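Local coordinates for glutathione S-transferase family protein (Pseudomonas putida, PDB 3LXZ) that probably conjugates reduced glutathione to a wide range of hydrophobic electrophiles, at residues A78-D83 and L152-L157; K49-E54 and S64-Y69. All blocks are in the same frame, centred on the assembly; numbering follows the deposited sequence.

Contact 1 (A78-D83 and L152-L157); sequences ALLPAD and LTLADL
With CG set beside the backbone N in both Leu79 and Leu154 (chi1 -58° and -53°), the two side chains cross at about a right angle, and CD2 of Leu154 lies against both CB and CD1 of Leu79. The closer of these approaches, Leu79 CB to Leu154 CD2, measures 3.7 Å. Leu79 spreads its other branch along Leu152, the two side chains running side by side and the same way, with their CD2 atoms 4.1 Å apart. CD1 of Leu154 turns instead to Leu80, touching its CD2 at 3.9 Å.

The polar join is made by the backbone: Leu79 O accepts from Leu154 N at 3.0 Å, in the carbonyl plane, through a somewhat bent bond (146° at the hydrogen). Its donor lies at the start of helix 154-174, where Thr153 and Asp156 form a capping box, the N-capping box motif well known in the C-terminal domain of glutathione transferases. Asp156 OD2 takes the nearly straight bond from Thr153 N (2.8 Å) with its anti lone pair, whereas Thr153 OG1, in the N-cap position, accepts only weakly from Ala155 N. Val147 N holds the other carboxylate oxygen, OD1, fixing the group's rotation. A water donates to Ala78 O and to Leu152 O, bridging the two backbones beside the direct bond. Helix 12-23 adds Ala20 against Leu79 and Leu19 against Leu157; on Pro81 and Thr153 lies Val90 of helix 84-106.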
loop_
_atom_site.group_PDB
_atom_site.type_symbol
_atom_site.label_atom_id
_atom_site.label_comp_id
_atom_site.label_asym_id
_atom_site.label_seq_id
_atom_site.Cartn_x
_atom_site.Cartn_y
_atom_site.Cartn_z
ATOM N N ALA A 78 -20.226 7.755 -9.242
ATOM C CA ALA A 78 -18.973 7.015 -9.489
ATOM C C ALA A 78 -17.740 7.867 -9.118
ATOM O O ALA A 78 -17.688 9.086 -9.397
ATOM C CB ALA A 78 -18.890 6.566 -10.936
ATOM N N LEU A 79 -16.782 7.231 -8.448
ATOM C CA LEU A 79 -15.514 7.887 -8.057
ATOM C C LEU A 79 -14.317 7.270 -8.795
ATOM O O LEU A 79 -13.144 7.367 -8.347
ATOM C CB LEU A 79 -15.302 7.874 -6.535
ATOM C CG LEU A 79 -16.388 8.534 -5.664
ATOM C CD1 LEU A 79 -16.053 8.396 -4.177
ATOM C CD2 LEU A 79 -16.550 9.979 -6.050
ATOM N N LEU A 80 -14.630 6.650 -9.938
ATOM C CA LEU A 80 -13.658 6.065 -10.852
ATOM C C LEU A 80 -14.106 6.333 -12.264
ATOM O O LEU A 80 -15.336 6.397 -12.506
ATOM C CB LEU A 80 -13.590 4.540 -10.696
ATOM C CG LEU A 80 -12.962 4.049 -9.415
ATOM C CD1 LEU A 80 -13.107 2.538 -9.359
ATOM C CD2 LEU A 80 -11.505 4.512 -9.410
ATOM N N PRO A 81 -13.141 6.469 -13.200
ATOM C CA PRO A 81 -13.480 6.514 -14.636
ATOM C C PRO A 81 -14.081 5.171 -15.130
ATOM O O PRO A 81 -14.044 4.173 -14.394
ATOM C CB PRO A 81 -12.152 6.839 -15.321
ATOM C CG PRO A 81 -11.046 6.566 -14.285
ATOM C CD PRO A 81 -11.687 6.616 -12.936
ATOM N N ALA A 82 -14.657 5.166 -16.345
ATOM C CA ALA A 82 -15.313 3.970 -16.913
ATOM C C ALA A 82 -14.330 2.892 -17.447
ATOM O O ALA A 82 -14.661 1.706 -17.478
ATOM C CB ALA A 82 -16.297 4.383 -18.048
ATOM N N ASP A 83 -13.138 3.308 -17.862
ATOM C CA ASP A 83 -12.196 2.402 -18.552
ATOM C C ASP A 83 -11.193 1.740 -17.595
ATOM O O ASP A 83 -10.653 2.400 -16.672
ATOM C CB ASP A 83 -11.437 3.143 -19.650
ATOM C CG ASP A 83 -10.564 4.267 -19.094
ATOM O OD1 ASP A 83 -11.129 5.153 -18.399
ATOM O OD2 ASP A 83 -9.330 4.254 -19.339
ATOM N N LEU A 152 -13.497 14.104 -10.091
ATOM C CA LEU A 152 -13.191 13.637 -8.735
ATOM C C LEU A 152 -13.108 12.099 -8.734
ATOM O O LEU A 152 -14.002 11.423 -9.264
ATOM C CB LEU A 152 -14.274 14.111 -7.747
ATOM C CG LEU A 152 -14.116 13.592 -6.314
ATOM C CD1 LEU A 152 -12.969 14.319 -5.734
ATOM C CD2 LEU A 152 -15.355 13.874 -5.461
ATOM N N THR A 153 -12.022 11.562 -8.186
ATOM C CA THR A 153 -11.861 10.099 -8.040
ATOM C C THR A 153 -11.344 9.775 -6.648
ATOM O O THR A 153 -11.002 10.684 -5.892
ATOM C CB THR A 153 -10.857 9.488 -9.034
ATOM O OG1 THR A 153 -9.526 9.952 -8.747
ATOM C CG2 THR A 153 -11.205 9.830 -10.458
ATOM N N LEU A 154 -11.271 8.469 -6.321
ATOM C CA LEU A 154 -10.653 8.007 -5.093
ATOM C C LEU A 154 -9.289 8.613 -4.797
ATOM O O LEU A 154 -8.953 8.887 -3.637
ATOM C CB LEU A 154 -10.522 6.470 -5.111
ATOM C CG LEU A 154 -11.818 5.708 -5.414
ATOM C CD1 LEU A 154 -11.544 4.186 -5.474
ATOM C CD2 LEU A 154 -12.939 6.009 -4.416
ATOM N N ALA A 155 -8.482 8.791 -5.823
ATOM C CA ALA A 155 -7.164 9.357 -5.576
ATOM C C ALA A 155 -7.221 10.761 -4.982
ATOM O O ALA A 155 -6.300 11.139 -4.245
ATOM C CB ALA A 155 -6.316 9.346 -6.848
ATOM N N ASP A 156 -8.292 11.520 -5.267
ATOM C CA ASP A 156 -8.428 12.862 -4.682
ATOM C C ASP A 156 -8.708 12.836 -3.195
ATOM O O ASP A 156 -8.375 13.783 -2.504
ATOM C CB ASP A 156 -9.519 13.642 -5.409
ATOM C CG ASP A 156 -9.167 13.874 -6.841
ATOM O OD1 ASP A 156 -8.174 14.633 -7.073
ATOM O OD2 ASP A 156 -9.831 13.292 -7.719
ATOM N N LEU A 157 -9.387 11.775 -2.726
ATOM C CA LEU A 157 -9.601 11.560 -1.310
ATOM C C LEU A 157 -8.279 11.307 -0.583
ATOM O O LEU A 157 -8.002 11.933 0.445
ATOM C CB LEU A 157 -10.623 10.434 -1.060
ATOM C CG LEU A 157 -11.920 10.472 -1.908
ATOM C CD1 LEU A 157 -12.851 9.273 -1.589
ATOM C CD2 LEU A 157 -12.645 11.819 -1.760
HETATM O O HOH W 1 -16.818 11.631 -9.650
#

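Contact 2 (K49-E54 and S64-Y69); sequences KVPVLE and SVILDY
The thioredoxin-like fold of the N-terminal domain packs helix 63-73 on its mixed sheet, and here that helix meets strand 52-55 just after the cis-proline loop characteristic of the fold. The peptide bond before Pro51 is cis, and the neighbouring Lys49 and Val50 belong to the glutathione site, which carries no ligand in this chain. Strand 52-54 and helix 64-69 run in roughly the same direction, their axes 35° apart and 9.0 Å from each other at closest approach.

Ile66 is the wedge between them. With CG1 beside the backbone N (chi1 -70°) and the chain extended beyond it, CD1 reaches the strand backbone, lying 3.5 Å from Pro51 O and 3.8 Å from Leu53 N, while the ring atom CG of Pro51 touches the same methyl. The other branch, CG2, rests on Leu53 CB at 4.0 Å. No hydrogen bond crosses this buried interface. Val17 of helix 12-23 also packs on Ile66, and Ala88 of the second subunit reaches Tyr69. Leu53 and Tyr69 cross at about a right angle, Leu53 CD2 approaching the ring obliquely, 3.9 Å from Tyr69 CD2.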
loop_
_atom_site.group_PDB
_atom_site.type_symbol
_atom_site.label_atom_id
_atom_site.label_comp_id
_atom_site.label_asym_id
_atom_site.label_seq_id
_atom_site.Cartn_x
_atom_site.Cartn_y
_atom_site.Cartn_z
ATOM N N LYS A 49 -5.169 -0.869 12.660
ATOM C CA LYS A 49 -5.325 0.365 11.886
ATOM C C LYS A 49 -6.764 0.821 11.872
ATOM O O LYS A 49 -7.670 0.067 12.091
ATOM C CB LYS A 49 -4.893 0.173 10.413
ATOM C CG LYS A 49 -3.386 -0.161 10.202
ATOM C CD LYS A 49 -2.449 0.777 10.950
ATOM C CE LYS A 49 -1.061 0.203 10.911
ATOM N NZ LYS A 49 0.004 1.042 11.537
ATOM N N VAL A 50 -6.943 2.095 11.576
ATOM C CA VAL A 50 -8.250 2.677 11.389
ATOM C C VAL A 50 -8.270 3.200 9.959
ATOM O O VAL A 50 -7.227 3.688 9.477
ATOM C CB VAL A 50 -8.384 3.817 12.426
ATOM C CG1 VAL A 50 -9.351 4.889 11.997
ATOM C CG2 VAL A 50 -8.718 3.229 13.797
ATOM N N PRO A 51 -9.439 3.135 9.268
ATOM C CA PRO A 51 -10.769 2.702 9.698
ATOM C C PRO A 51 -11.083 1.248 9.406
ATOM O O PRO A 51 -10.319 0.589 8.725
ATOM C CB PRO A 51 -11.690 3.568 8.842
ATOM C CG PRO A 51 -10.924 3.664 7.534
ATOM C CD PRO A 51 -9.490 3.785 7.940
ATOM N N VAL A 52 -12.254 0.785 9.865
ATOM C CA VAL A 52 -12.772 -0.534 9.505
ATOM C C VAL A 52 -14.226 -0.365 9.038
ATOM O O VAL A 52 -14.989 0.355 9.686
ATOM C CB VAL A 52 -12.683 -1.509 10.692
ATOM C CG1 VAL A 52 -13.042 -2.939 10.274
ATOM C CG2 VAL A 52 -11.290 -1.520 11.244
ATOM N N LEU A 53 -14.585 -0.982 7.921
ATOM C CA LEU A 53 -15.978 -0.988 7.441
ATOM C C LEU A 53 -16.652 -2.272 7.887
ATOM O O LEU A 53 -16.138 -3.357 7.624
ATOM C CB LEU A 53 -16.052 -0.947 5.920
ATOM C CG LEU A 53 -17.451 -0.686 5.330
ATOM C CD1 LEU A 53 -17.904 0.781 5.575
ATOM C CD2 LEU A 53 -17.476 -1.013 3.848
ATOM N N GLU A 54 -17.802 -2.163 8.547
ATOM C CA GLU A 54 -18.537 -3.364 8.891
ATOM C C GLU A 54 -19.654 -3.582 7.895
ATOM O O GLU A 54 -20.496 -2.707 7.689
ATOM C CB GLU A 54 -19.075 -3.320 10.331
ATOM C CG GLU A 54 -19.669 -4.698 10.761
ATOM C CD GLU A 54 -20.131 -4.761 12.236
ATOM O OE1 GLU A 54 -20.396 -3.711 12.830
ATOM O OE2 GLU A 54 -20.240 -5.887 12.797
ATOM N N SER A 64 -7.692 1.967 1.364
ATOM C CA SER A 64 -7.663 1.671 -0.067
ATOM C C SER A 64 -8.609 0.504 -0.398
ATOM O O SER A 64 -9.336 0.556 -1.393
ATOM C CB SER A 64 -6.253 1.397 -0.569
ATOM O OG SER A 64 -5.733 0.230 0.036
ATOM N N VAL A 65 -8.582 -0.544 0.441
ATOM C CA VAL A 65 -9.431 -1.736 0.239
ATOM C C VAL A 65 -10.918 -1.402 0.406
ATOM O O VAL A 65 -11.782 -1.779 -0.437
ATOM C CB VAL A 65 -9.020 -2.859 1.235
ATOM C CG1 VAL A 65 -10.062 -4.035 1.254
ATOM C CG2 VAL A 65 -7.608 -3.345 0.927
ATOM N N ILE A 66 -11.209 -0.671 1.488
ATOM C CA ILE A 66 -12.571 -0.229 1.794
ATOM C C ILE A 66 -13.189 0.596 0.648
ATOM O O ILE A 66 -14.340 0.355 0.212
ATOM C CB ILE A 66 -12.615 0.527 3.126
ATOM C CG1 ILE A 66 -12.383 -0.437 4.265
ATOM C CG2 ILE A 66 -13.954 1.224 3.325
ATOM C CD1 ILE A 66 -11.868 0.266 5.559
ATOM N N LEU A 67 -12.406 1.545 0.133
ATOM C CA LEU A 67 -12.895 2.413 -0.945
ATOM C C LEU A 67 -13.223 1.607 -2.217
ATOM O O LEU A 67 -14.247 1.859 -2.888
ATOM C CB LEU A 67 -11.887 3.538 -1.265
ATOM C CG LEU A 67 -11.616 4.569 -0.184
ATOM C CD1 LEU A 67 -10.483 5.499 -0.611
ATOM C CD2 LEU A 67 -12.922 5.344 0.008
ATOM N N ASP A 68 -12.390 0.607 -2.531
ATOM C CA ASP A 68 -12.627 -0.243 -3.685
ATOM C C ASP A 68 -13.894 -1.082 -3.532
ATOM O O ASP A 68 -14.661 -1.204 -4.503
ATOM C CB ASP A 68 -11.439 -1.174 -3.937
ATOM C CG ASP A 68 -10.333 -0.531 -4.766
ATOM O OD1 ASP A 68 -10.528 0.555 -5.385
ATOM O OD2 ASP A 68 -9.241 -1.148 -4.789
ATOM N N TYR A 69 -14.099 -1.649 -2.340
ATOM C CA TYR A 69 -15.325 -2.372 -2.006
ATOM C C TYR A 69 -16.536 -1.468 -2.141
ATOM O O TYR A 69 -17.511 -1.872 -2.742
ATOM C CB TYR A 69 -15.261 -2.928 -0.587
ATOM C CG TYR A 69 -16.494 -3.711 -0.195
ATOM C CD1 TYR A 69 -16.682 -5.022 -0.604
ATOM C CD2 TYR A 69 -17.468 -3.128 0.605
ATOM C CE1 TYR A 69 -17.831 -5.745 -0.216
ATOM C CE2 TYR A 69 -18.616 -3.833 0.987
ATOM C CZ TYR A 69 -18.777 -5.143 0.570
ATOM O OH TYR A 69 -19.898 -5.838 0.960
#

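In the fold
From the N terminus, contact 2 closes first: after strand 52-55 the chain turns through strand 58-61 before helix 63-73 comes back onto the sheet. Contact 1 opens later, in the loop that leads from this helix to helix 84-106, and closes a much longer, largely helical excursion when the chain returns at helix 154-174. The loops neither nest nor cross. The centres of the two contacts lie about 16 Å apart, yet the contacts touch through helix 63-73, where Leu154 packs on Leu67 and Asp68 and Leu157 meets Leu67. One helix thus faces the sheet on one side and the C-terminal helices on another.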